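PDB 5UJU: NAD-dependent aldehyde dehydrogenase from Burkholderia multivorans, which probably oxidises aldehydes to carboxylic acids with NAD as the electron acceptor. Local coordinates for residues 62-65 with 66-69; 107-110 with 111-115; 172-175 with 176-179; 302-305 with 306-310. All coordinates share one frame; numbering follows the deposited sequence.

Overall arrangement
The four contacts are short local ones that follow one another along the chain, each within a single continuous stretch. Contact 1 lies in the loop between helix 50-60 and strand 76-77, contact 2 on the long helix 97-132, contact 3 where helix 158-175 runs out ahead of strand 181-188, and contact 4 at the end of helix 299-308 between strands 290-296 and 313-317. None touches another: contacts 2 and 3 have centres 18 Å apart, contacts 1 and 3 39 Å. Contacts 2, 3 and 4 all reach the second subunit, so these pieces of local structure also take part in the dimer, whereas contact 1 packs within its own chain.

Contact 1: 62-65 with 66-69; sequences LGKT and FELD
Lys-64 and Glu-67 close a salt bridge over two intervening residues, NZ standing 2.9 Å from OE2 of Glu-67. The ammonium donates from above the carboxylate, 49° out of its plane. Two torsions bring the pair together: CG of Lys-64 sits between its own backbone N and carbonyl carbon (chi1 83°), and the chain then bends at chi3, while the Glu-67 chain runs extended beyond CG. CE of Lys-64 accompanies the bond, 3.3 Å from OE2 of Glu-67. Both residues are exposed, so the pair forms at the surface of an irregular loop that follows helix 50-60 and lies along helix 245-260. Phe-66, by contrast, is buried: its ring meets His-61 and packs on Leu-245, Ala-248 and Arg-252. The backbone is held by a second strip of chain, Gly-63 hydrogen-bonding with Leu-88 and both Lys-64 and Phe-66 with Arg-91. The side chain of Thr-65 packs on Arg-91 as well. O of Thr-65 comes 3.4 Å from N of Glu-67, but the angle is too poor for a hydrogen bond. At the far end the two oxygens of Asp-69 are divided between arginines, OD1 pairing with Arg-255 and OD2 with Arg-259.

Contact 2: 107-110 with 111-115; sequences AQRT and WREAG
From Gln-108 to Glu-113 the backbone keeps the i to i+4 bonding of an alpha helix, N of Arg-112 reaching O of Gln-108 at 2.8 Å and N of Glu-113 reaching O of Arg-109 at 2.9 Å, before a weak bond from N of Ala-114 to O of Thr-110. One turn apart, Arg-109 and Glu-113 form a salt bridge in which the oxygen lies over the guanidinium face. OE2 of Glu-113 is above the centre of the Arg-109 group, 3.2 Å from CZ, and the two flat groups are turned 64° apart. No N-H points at this oxygen, so the attraction is one of charge. The stronger polar partner of this side chain lies across the interface: NH1 of Arg-109 makes a salt bridge to Glu-503 of the second subunit. This surface of helix 97-132 thus belongs to the dimer interface, and Arg-112 packs there on Val-506 of the second subunit. Bent at chi3 (74°), the Arg-112 chain folds back along the helix and brings NH2 4.0 Å from CG of Arg-109, with one face of its guanidinium over CA of Arg-109. The two guanidinium planes stand 76° apart, NH1 of Arg-109 being 4.2 Å from NH2 of Arg-112; the carboxylates of Glu-113 and of Glu-503 of the second subunit probably offset the two positive charges. On the buried flank, CB of Trp-111 rests 3.5 Å from O of Ala-107, while NE1 of the indole donates to O of Asn-233.

Contact 3: 172-175 with 176-179; sequences WDQL and RRIP
The end of helix 158-175 and the type I beta turn from Leu-175 to Ile-178 are tied together by a salt-bridge network in which Asp-173 serves both Arg-176 and Arg-177. Arg-176 approaches side-on and spends two donors on one oxygen: NE lies 3.1 Å and NH2 3.0 Å from OD1 of Asp-173. The groups are nearly coplanar (21°), with NE on the anti lone pair of OD1 and NH2 nearly along its C-O axis. The other oxygen, OD2 of Asp-173, takes a weak bond from NH2 of Arg-177 at 3.1 Å. Arg-177 also reaches the backbone, its NE donating to O of Asp-173 at 2.8 Å, so in this conformer the guanidinium is held by a backbone bond and a weak carboxylate bond. Over a face of that guanidinium lies the amide NE2 of Gln-174. CB of Arg-176 sits over the six-membered ring of Trp-172 in a CH-pi contact, 3.8 Å from its centroid. With CG placed between the backbone N and carbonyl carbon (chi1 71°), the chain then runs along the indole, CD of Arg-176 coming 3.8 Å from NE1 of Trp-172. Phe-14 meets the indole edge-to-face, and Leu-21 and Leu-25 of helix 18-30 pack against it. In the dimer, NH1 of Arg-177 pairs with OD2 of Asp-173 of the second subunit. In the backbone, N of Arg-176 closes the final helical turn on O of Trp-172, and N of Ile-178 bonds to O of Leu-175 at 3.2 Å, the i to i+3 closure of a beta turn that leads from a helix towards a strand.

Contact 4: 302-305 with 306-310; sequences GTWL and ERHAH
His-308 stacks on Trp-304 one turn back, in the last turn of helix 299-308, the helix of a beta-alpha-beta unit between strands 290-296 and 313-317. Starting at its root, CB of His-308 lies over the six-membered ring of Trp-304 as a CH-pi contact, 3.9 Å from the centroid and only 7° off the ring normal. CG, set anti to the carbonyl carbon (chi1 -65°), continues over the indole, 3.9 Å from CE2 of Trp-304. ND1 turns inward and donates to O of Trp-304 at 2.9 Å, a bond lying close to the imidazole plane. That carbonyl also accepts the backbone N of His-308, so two donors from one residue grip it and hold the imidazole against the indole. CE1 follows, 3.7 Å from CD1 of Trp-304. The imidazole and the five-membered indole ring form a face-to-face stack, centroids 4.1 Å apart and planes 28° apart. On another side of the helix, Glu-306 directs OE2 to Thr-316 and Lys-318, while Leu-305 packs on Phe-295 and Val-314 of the flanking strands. Just past the helix, N of Ala-309 still bonds to O of Leu-305, and CB of Ala-309 lies 3.4 Å from that same oxygen.

Contact 1: 62-65 with 66-69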
loop_
_atom_site.group_PDB
_atom_site.type_symbol
_atom_site.label_atom_id
_atom_site.label_comp_id
_atom_site.label_asym_id
_atom_site.label_seq_id
_atom_site.Cartn_x
_atom_site.Cartn_y
_atom_site.Cartn_z
ATOM N N LEU A 62 -20.431 -3.236 -35.160
ATOM C CA LEU A 62 -19.773 -2.537 -36.250
ATOM C C LEU A 62 -20.753 -1.590 -36.931
ATOM O O LEU A 62 -21.926 -1.921 -37.128
ATOM C CB LEU A 62 -19.235 -3.547 -37.264
ATOM C CG LEU A 62 -18.342 -4.642 -36.670
ATOM C CD1 LEU A 62 -17.722 -5.487 -37.767
ATOM C CD2 LEU A 62 -17.261 -4.069 -35.761
ATOM N N GLY A 63 -20.266 -0.404 -37.292
ATOM C CA GLY A 63 -21.117 0.557 -37.980
ATOM C C GLY A 63 -22.241 1.160 -37.164
ATOM O O GLY A 63 -23.241 1.595 -37.739
ATOM N N LYS A 64 -22.127 1.189 -35.840
ATOM C CA LYS A 64 -23.186 1.785 -35.038
ATOM C C LYS A 64 -22.594 2.356 -33.757
ATOM O O LYS A 64 -21.456 2.062 -33.380
ATOM C CB LYS A 64 -24.304 0.779 -34.754
ATOM C CG LYS A 64 -24.071 -0.146 -33.587
ATOM C CD LYS A 64 -25.304 -1.025 -33.387
ATOM C CE LYS A 64 -25.807 -0.978 -31.961
ATOM N NZ LYS A 64 -27.013 -1.841 -31.795
ATOM N N THR A 65 -23.397 3.166 -33.073
ATOM C CA THR A 65 -22.990 3.731 -31.798
ATOM C C THR A 65 -23.296 2.738 -30.686
ATOM O O THR A 65 -24.414 2.220 -30.589
ATOM C CB THR A 65 -23.700 5.058 -31.547
ATOM O OG1 THR A 65 -23.377 5.960 -32.602
ATOM C CG2 THR A 65 -23.252 5.684 -30.224
ATOM N N PHE A 66 -22.291 2.479 -29.854
ATOM C CA PHE A 66 -22.411 1.573 -28.723
ATOM C C PHE A 66 -23.341 2.183 -27.670
ATOM O O PHE A 66 -23.182 3.342 -27.283
ATOM C CB PHE A 66 -21.004 1.313 -28.149
ATOM C CG PHE A 66 -20.927 0.152 -27.196
ATOM C CD1 PHE A 66 -20.543 -1.101 -27.648
ATOM C CD2 PHE A 66 -21.233 0.313 -25.851
ATOM C CE1 PHE A 66 -20.484 -2.186 -26.776
ATOM C CE2 PHE A 66 -21.173 -0.770 -24.974
ATOM C CZ PHE A 66 -20.796 -2.015 -25.442
ATOM N N GLU A 67 -24.350 1.424 -27.259
ATOM C CA GLU A 67 -25.398 1.917 -26.373
ATOM C C GLU A 67 -24.983 1.769 -24.909
ATOM O O GLU A 67 -24.655 0.665 -24.456
ATOM C CB GLU A 67 -26.703 1.166 -26.639
ATOM C CG GLU A 67 -27.077 1.076 -28.116
ATOM C CD GLU A 67 -27.896 -0.172 -28.447
ATOM O OE1 GLU A 67 -29.105 -0.185 -28.148
ATOM O OE2 GLU A 67 -27.327 -1.148 -28.995
ATOM N N LEU A 68 -24.952 2.889 -24.193
ATOM C CA LEU A 68 -24.886 2.942 -22.735
ATOM C C LEU A 68 -25.854 4.005 -22.239
ATOM O O LEU A 68 -26.054 5.020 -22.909
ATOM C CB LEU A 68 -23.489 3.263 -22.200
ATOM C CG LEU A 68 -22.326 2.330 -22.496
ATOM C CD1 LEU A 68 -21.035 3.072 -22.208
ATOM C CD2 LEU A 68 -22.445 1.104 -21.614
ATOM N N ASP A 69 -26.467 3.772 -21.076
ATOM C CA ASP A 69 -27.363 4.759 -20.482
ATOM C C ASP A 69 -26.685 5.592 -19.389
ATOM O O ASP A 69 -27.321 5.963 -18.398
ATOM C CB ASP A 69 -28.631 4.098 -19.945
ATOM C CG ASP A 69 -28.355 3.092 -18.846
ATOM O OD1 ASP A 69 -27.174 2.787 -18.572
ATOM O OD2 ASP A 69 -29.338 2.638 -18.220
#

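Contact 2: 107-110 with 111-115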
loop_
_atom_site.group_PDB
_atom_site.type_symbol
_atom_site.label_atom_id
_atom_site.label_comp_id
_atom_site.label_asym_id
_atom_site.label_seq_id
_atom_site.Cartn_x
_atom_site.Cartn_y
_atom_site.Cartn_z
ATOM N N ALA A 107 -23.589 7.593 -7.435
ATOM C CA ALA A 107 -23.739 6.151 -7.267
ATOM C C ALA A 107 -23.031 5.604 -6.029
ATOM O O ALA A 107 -23.327 4.475 -5.628
ATOM C CB ALA A 107 -23.211 5.427 -8.519
ATOM N N GLN A 108 -22.149 6.393 -5.401
ATOM C CA GLN A 108 -21.257 5.865 -4.367
ATOM C C GLN A 108 -22.020 5.397 -3.133
ATOM O O GLN A 108 -21.732 4.324 -2.584
ATOM C CB GLN A 108 -20.225 6.927 -3.975
ATOM C CG GLN A 108 -18.881 6.754 -4.657
ATOM C CD GLN A 108 -17.997 8.001 -4.603
ATOM O OE1 GLN A 108 -18.207 8.904 -3.791
ATOM N NE2 GLN A 108 -17.000 8.044 -5.475
ATOM N N ARG A 109 -22.990 6.183 -2.671
ATOM C CA ARG A 109 -23.571 5.955 -1.343
ATOM C C ARG A 109 -24.180 4.563 -1.194
ATOM O O ARG A 109 -23.768 3.790 -0.323
ATOM C CB ARG A 109 -24.622 7.029 -1.020
ATOM C CG ARG A 109 -25.194 6.901 0.394
ATOM C CD ARG A 109 -25.976 8.151 0.811
ATOM N NE ARG A 109 -26.770 7.935 2.018
ATOM C CZ ARG A 109 -26.352 8.216 3.249
ATOM N NH1 ARG A 109 -25.131 8.706 3.440
ATOM N NH2 ARG A 109 -27.147 7.997 4.291
ATOM N N THR A 110 -25.185 4.229 -2.012
ATOM C CA THR A 110 -25.863 2.949 -1.794
ATOM C C THR A 110 -24.941 1.773 -2.117
ATOM O O THR A 110 -25.064 0.699 -1.518
ATOM C CB THR A 110 -27.182 2.883 -2.594
ATOM O OG1 THR A 110 -26.933 2.907 -4.000
ATOM C CG2 THR A 110 -28.055 4.080 -2.247
ATOM N N TRP A 111 -23.998 1.960 -3.035
ATOM C CA TRP A 111 -23.006 0.924 -3.287
ATOM C C TRP A 111 -22.154 0.692 -2.045
ATOM O O TRP A 111 -22.036 -0.439 -1.563
ATOM C CB TRP A 111 -22.161 1.332 -4.497
ATOM C CG TRP A 111 -21.023 0.412 -4.936
ATOM C CD1 TRP A 111 -19.719 0.775 -5.124
ATOM C CD2 TRP A 111 -21.104 -0.977 -5.306
ATOM N NE1 TRP A 111 -18.982 -0.297 -5.563
ATOM C CE2 TRP A 111 -19.806 -1.383 -5.687
ATOM C CE3 TRP A 111 -22.141 -1.919 -5.340
ATOM C CZ2 TRP A 111 -19.515 -2.688 -6.089
ATOM C CZ3 TRP A 111 -21.846 -3.222 -5.751
ATOM C CH2 TRP A 111 -20.551 -3.584 -6.133
ATOM N N ARG A 112 -21.604 1.766 -1.475
ATOM C CA ARG A 112 -20.813 1.644 -0.255
ATOM C C ARG A 112 -21.615 0.984 0.855
ATOM O O ARG A 112 -21.117 0.094 1.555
ATOM C CB ARG A 112 -20.329 3.021 0.214
ATOM C CG ARG A 112 -19.803 2.980 1.645
ATOM C CD ARG A 112 -19.230 4.299 2.123
ATOM N NE ARG A 112 -20.263 5.294 2.405
ATOM C CZ ARG A 112 -20.565 6.322 1.618
ATOM N NH1 ARG A 112 -19.913 6.505 0.470
ATOM N NH2 ARG A 112 -21.526 7.172 1.982
ATOM N N GLU A 113 -22.869 1.413 1.035
ATOM C CA GLU A 113 -23.651 0.931 2.165
ATOM C C GLU A 113 -23.987 -0.543 2.061
ATOM O O GLU A 113 -24.315 -1.153 3.077
ATOM C CB GLU A 113 -24.924 1.756 2.318
ATOM C CG GLU A 113 -24.590 3.140 2.811
ATOM C CD GLU A 113 -25.801 4.020 2.994
ATOM O OE1 GLU A 113 -26.897 3.654 2.505
ATOM O OE2 GLU A 113 -25.639 5.073 3.647
ATOM N N ALA A 114 -23.922 -1.134 0.868
ATOM C CA ALA A 114 -24.232 -2.554 0.761
ATOM C C ALA A 114 -23.111 -3.442 1.307
ATOM O O ALA A 114 -23.340 -4.631 1.562
ATOM C CB ALA A 114 -24.539 -2.911 -0.691
ATOM N N GLY A 115 -21.901 -2.907 1.469
ATOM C CA GLY A 115 -20.873 -3.614 2.199
ATOM C C GLY A 115 -20.203 -4.718 1.404
ATOM O O GLY A 115 -20.566 -5.017 0.262
#

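Contact 3: 172-175 with 176-179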
loop_
_atom_site.group_PDB
_atom_site.type_symbol
_atom_site.label_atom_id
_atom_site.label_comp_id
_atom_site.label_asym_id
_atom_site.label_seq_id
_atom_site.Cartn_x
_atom_site.Cartn_y
_atom_site.Cartn_z
ATOM N N TRP A 172 -11.137 -9.880 -0.899
ATOM C CA TRP A 172 -11.906 -10.585 0.126
ATOM C C TRP A 172 -10.989 -11.127 1.225
ATOM O O TRP A 172 -11.342 -11.100 2.409
ATOM C CB TRP A 172 -12.718 -11.709 -0.527
ATOM C CG TRP A 172 -13.432 -12.615 0.447
ATOM C CD1 TRP A 172 -13.286 -13.967 0.583
ATOM C CD2 TRP A 172 -14.386 -12.213 1.438
ATOM N NE1 TRP A 172 -14.104 -14.435 1.593
ATOM C CE2 TRP A 172 -14.789 -13.377 2.130
ATOM C CE3 TRP A 172 -14.951 -10.982 1.797
ATOM C CZ2 TRP A 172 -15.729 -13.345 3.161
ATOM C CZ3 TRP A 172 -15.882 -10.950 2.833
ATOM C CH2 TRP A 172 -16.254 -12.127 3.503
ATOM N N ASP A 173 -9.787 -11.587 0.858
ATOM C CA ASP A 173 -8.858 -12.112 1.856
ATOM C C ASP A 173 -8.549 -11.077 2.943
ATOM O O ASP A 173 -8.438 -11.421 4.123
ATOM C CB ASP A 173 -7.572 -12.561 1.164
ATOM C CG ASP A 173 -6.729 -13.494 2.023
ATOM O OD1 ASP A 173 -7.278 -14.201 2.891
ATOM O OD2 ASP A 173 -5.506 -13.522 1.809
ATOM N N GLN A 174 -8.403 -9.804 2.562
ATOM C CA GLN A 174 -8.220 -8.724 3.532
ATOM C C GLN A 174 -9.529 -8.354 4.234
ATOM O O GLN A 174 -9.542 -8.107 5.445
ATOM C CB GLN A 174 -7.661 -7.473 2.848
ATOM C CG GLN A 174 -6.300 -7.615 2.238
ATOM C CD GLN A 174 -5.302 -8.069 3.276
ATOM O OE1 GLN A 174 -5.418 -7.722 4.456
ATOM N NE2 GLN A 174 -4.306 -8.816 2.853
ATOM N N LEU A 175 -10.618 -8.238 3.479
ATOM C CA LEU A 175 -11.876 -7.771 4.068
ATOM C C LEU A 175 -12.389 -8.740 5.131
ATOM O O LEU A 175 -12.920 -8.317 6.163
ATOM C CB LEU A 175 -12.924 -7.557 2.973
ATOM C CG LEU A 175 -12.637 -6.456 1.946
ATOM C CD1 LEU A 175 -13.599 -6.517 0.755
ATOM C CD2 LEU A 175 -12.670 -5.080 2.596
ATOM N N ARG A 176 -12.248 -10.045 4.896
ATOM C CA ARG A 176 -12.797 -11.018 5.828
ATOM C C ARG A 176 -12.075 -11.037 7.168
ATOM O O ARG A 176 -12.599 -11.631 8.112
ATOM C CB ARG A 176 -12.769 -12.413 5.217
ATOM C CG ARG A 176 -11.382 -12.989 5.114
ATOM C CD ARG A 176 -11.396 -14.230 4.262
ATOM N NE ARG A 176 -10.066 -14.811 4.143
ATOM C CZ ARG A 176 -9.717 -15.988 4.649
ATOM N NH1 ARG A 176 -10.610 -16.722 5.300
ATOM N NH2 ARG A 176 -8.480 -16.441 4.475
ATOM N N ARG A 177 -10.904 -10.407 7.285
ATOM C CA ARG A 177 -10.136 -10.390 8.525
ATOM C C ARG A 177 -10.585 -9.300 9.488
ATOM O O ARG A 177 -10.028 -9.194 10.585
ATOM C CB ARG A 177 -8.644 -10.195 8.231
ATOM C CG ARG A 177 -8.066 -11.129 7.190
ATOM C CD ARG A 177 -6.574 -10.886 7.011
ATOM N NE ARG A 177 -6.101 -11.284 5.687
ATOM C CZ ARG A 177 -4.822 -11.295 5.327
ATOM N NH1 ARG A 177 -3.883 -10.938 6.195
ATOM N NH2 ARG A 177 -4.479 -11.662 4.102
ATOM N N ILE A 178 -11.565 -8.488 9.110
ATOM C CA ILE A 178 -11.956 -7.315 9.878
ATOM C C ILE A 178 -13.327 -7.595 10.485
ATOM O O ILE A 178 -14.303 -7.750 9.738
ATOM C CB ILE A 178 -11.981 -6.059 8.995
ATOM C CG1 ILE A 178 -10.583 -5.782 8.440
ATOM C CG2 ILE A 178 -12.522 -4.851 9.767
ATOM C CD1 ILE A 178 -10.588 -4.871 7.248
ATOM N N PRO A 179 -13.453 -7.681 11.810
ATOM C CA PRO A 179 -14.764 -7.973 12.402
ATOM C C PRO A 179 -15.724 -6.808 12.213
ATOM O O PRO A 179 -15.323 -5.644 12.135
ATOM C CB PRO A 179 -14.446 -8.185 13.885
ATOM C CG PRO A 179 -13.274 -7.277 14.123
ATOM C CD PRO A 179 -12.438 -7.386 12.837
#

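Contact 4: 302-305 with 306-310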
loop_
_atom_site.group_PDB
_atom_site.type_symbol
_atom_site.label_atom_id
_atom_site.label_comp_id
_atom_site.label_asym_id
_atom_site.label_seq_id
_atom_site.Cartn_x
_atom_site.Cartn_y
_atom_site.Cartn_z
ATOM N N GLY A 302 3.358 6.535 -16.855
ATOM C CA GLY A 302 3.158 5.911 -15.554
ATOM C C GLY A 302 3.889 6.644 -14.449
ATOM O O GLY A 302 3.355 6.837 -13.353
ATOM N N THR A 303 5.120 7.069 -14.730
ATOM C CA THR A 303 5.898 7.873 -13.790
ATOM C C THR A 303 5.231 9.217 -13.509
ATOM O O THR A 303 5.256 9.709 -12.373
ATOM C CB THR A 303 7.296 8.095 -14.372
ATOM O OG1 THR A 303 7.941 6.830 -14.552
ATOM C CG2 THR A 303 8.123 8.942 -13.472
ATOM N N TRP A 304 4.676 9.853 -14.541
ATOM C CA TRP A 304 3.980 11.117 -14.329
ATOM C C TRP A 304 2.856 10.950 -13.311
ATOM O O TRP A 304 2.728 11.752 -12.381
ATOM C CB TRP A 304 3.441 11.648 -15.662
ATOM C CG TRP A 304 2.878 13.034 -15.586
ATOM C CD1 TRP A 304 3.531 14.202 -15.847
ATOM C CD2 TRP A 304 1.544 13.396 -15.206
ATOM N NE1 TRP A 304 2.686 15.267 -15.661
ATOM C CE2 TRP A 304 1.462 14.801 -15.262
ATOM C CE3 TRP A 304 0.414 12.667 -14.827
ATOM C CZ2 TRP A 304 0.295 15.495 -14.948
ATOM C CZ3 TRP A 304 -0.752 13.361 -14.518
ATOM C CH2 TRP A 304 -0.798 14.760 -14.581
ATOM N N LEU A 305 2.059 9.882 -13.448
ATOM C CA LEU A 305 0.935 9.647 -12.537
ATOM C C LEU A 305 1.405 9.414 -11.105
ATOM O O LEU A 305 0.811 9.933 -10.152
ATOM C CB LEU A 305 0.116 8.449 -13.019
ATOM C CG LEU A 305 -0.626 8.633 -14.332
ATOM C CD1 LEU A 305 -1.022 7.297 -14.873
ATOM C CD2 LEU A 305 -1.874 9.470 -14.091
ATOM N N GLU A 306 2.440 8.591 -10.929
ATOM C CA GLU A 306 2.944 8.315 -9.587
ATOM C C GLU A 306 3.382 9.597 -8.890
ATOM O O GLU A 306 3.175 9.763 -7.682
ATOM C CB GLU A 306 4.117 7.335 -9.648
ATOM C CG GLU A 306 3.780 5.978 -10.236
ATOM C CD GLU A 306 5.034 5.199 -10.558
ATOM O OE1 GLU A 306 6.118 5.682 -10.191
ATOM O OE2 GLU A 306 4.946 4.125 -11.182
ATOM N N ARG A 307 3.973 10.517 -9.639
ATOM C CA ARG A 307 4.536 11.722 -9.050
ATOM C C ARG A 307 3.525 12.850 -8.903
ATOM O O ARG A 307 3.619 13.638 -7.952
ATOM C CB ARG A 307 5.721 12.191 -9.891
ATOM C CG ARG A 307 6.873 11.211 -9.870
ATOM C CD ARG A 307 7.936 11.553 -10.894
ATOM N NE ARG A 307 9.026 10.583 -10.857
ATOM C CZ ARG A 307 10.268 10.864 -10.481
ATOM N NH1 ARG A 307 10.593 12.099 -10.116
ATOM N NH2 ARG A 307 11.186 9.906 -10.478
ATOM N N HIS A 308 2.552 12.946 -9.806
ATOM C CA HIS A 308 1.718 14.140 -9.847
ATOM C C HIS A 308 0.301 13.945 -9.337
ATOM O O HIS A 308 -0.274 14.896 -8.815
ATOM C CB HIS A 308 1.703 14.701 -11.272
ATOM C CG HIS A 308 3.048 15.187 -11.694
ATOM N ND1 HIS A 308 3.920 14.409 -12.425
ATOM C CD2 HIS A 308 3.716 16.326 -11.398
ATOM C CE1 HIS A 308 5.047 15.073 -12.609
ATOM N NE2 HIS A 308 4.953 16.232 -11.984
ATOM N N ALA A 309 -0.266 12.743 -9.446
ATOM C CA ALA A 309 -1.592 12.466 -8.885
ATOM C C ALA A 309 -1.416 12.110 -7.408
ATOM O O ALA A 309 -1.633 10.982 -6.964
ATOM C CB ALA A 309 -2.277 11.351 -9.655
ATOM N N HIS A 310 -0.980 13.112 -6.641
ATOM C CA HIS A 310 -0.630 12.887 -5.247
ATOM C C HIS A 310 -1.850 12.593 -4.395
ATOM O O HIS A 310 -1.692 12.126 -3.263
ATOM C CB HIS A 310 0.152 14.087 -4.694
ATOM C CG HIS A 310 -0.537 15.401 -4.880
ATOM N ND1 HIS A 310 -1.683 15.745 -4.192
ATOM C CD2 HIS A 310 -0.242 16.459 -5.672
ATOM C CE1 HIS A 310 -2.069 16.954 -4.559
ATOM N NE2 HIS A 310 -1.211 17.410 -5.453
#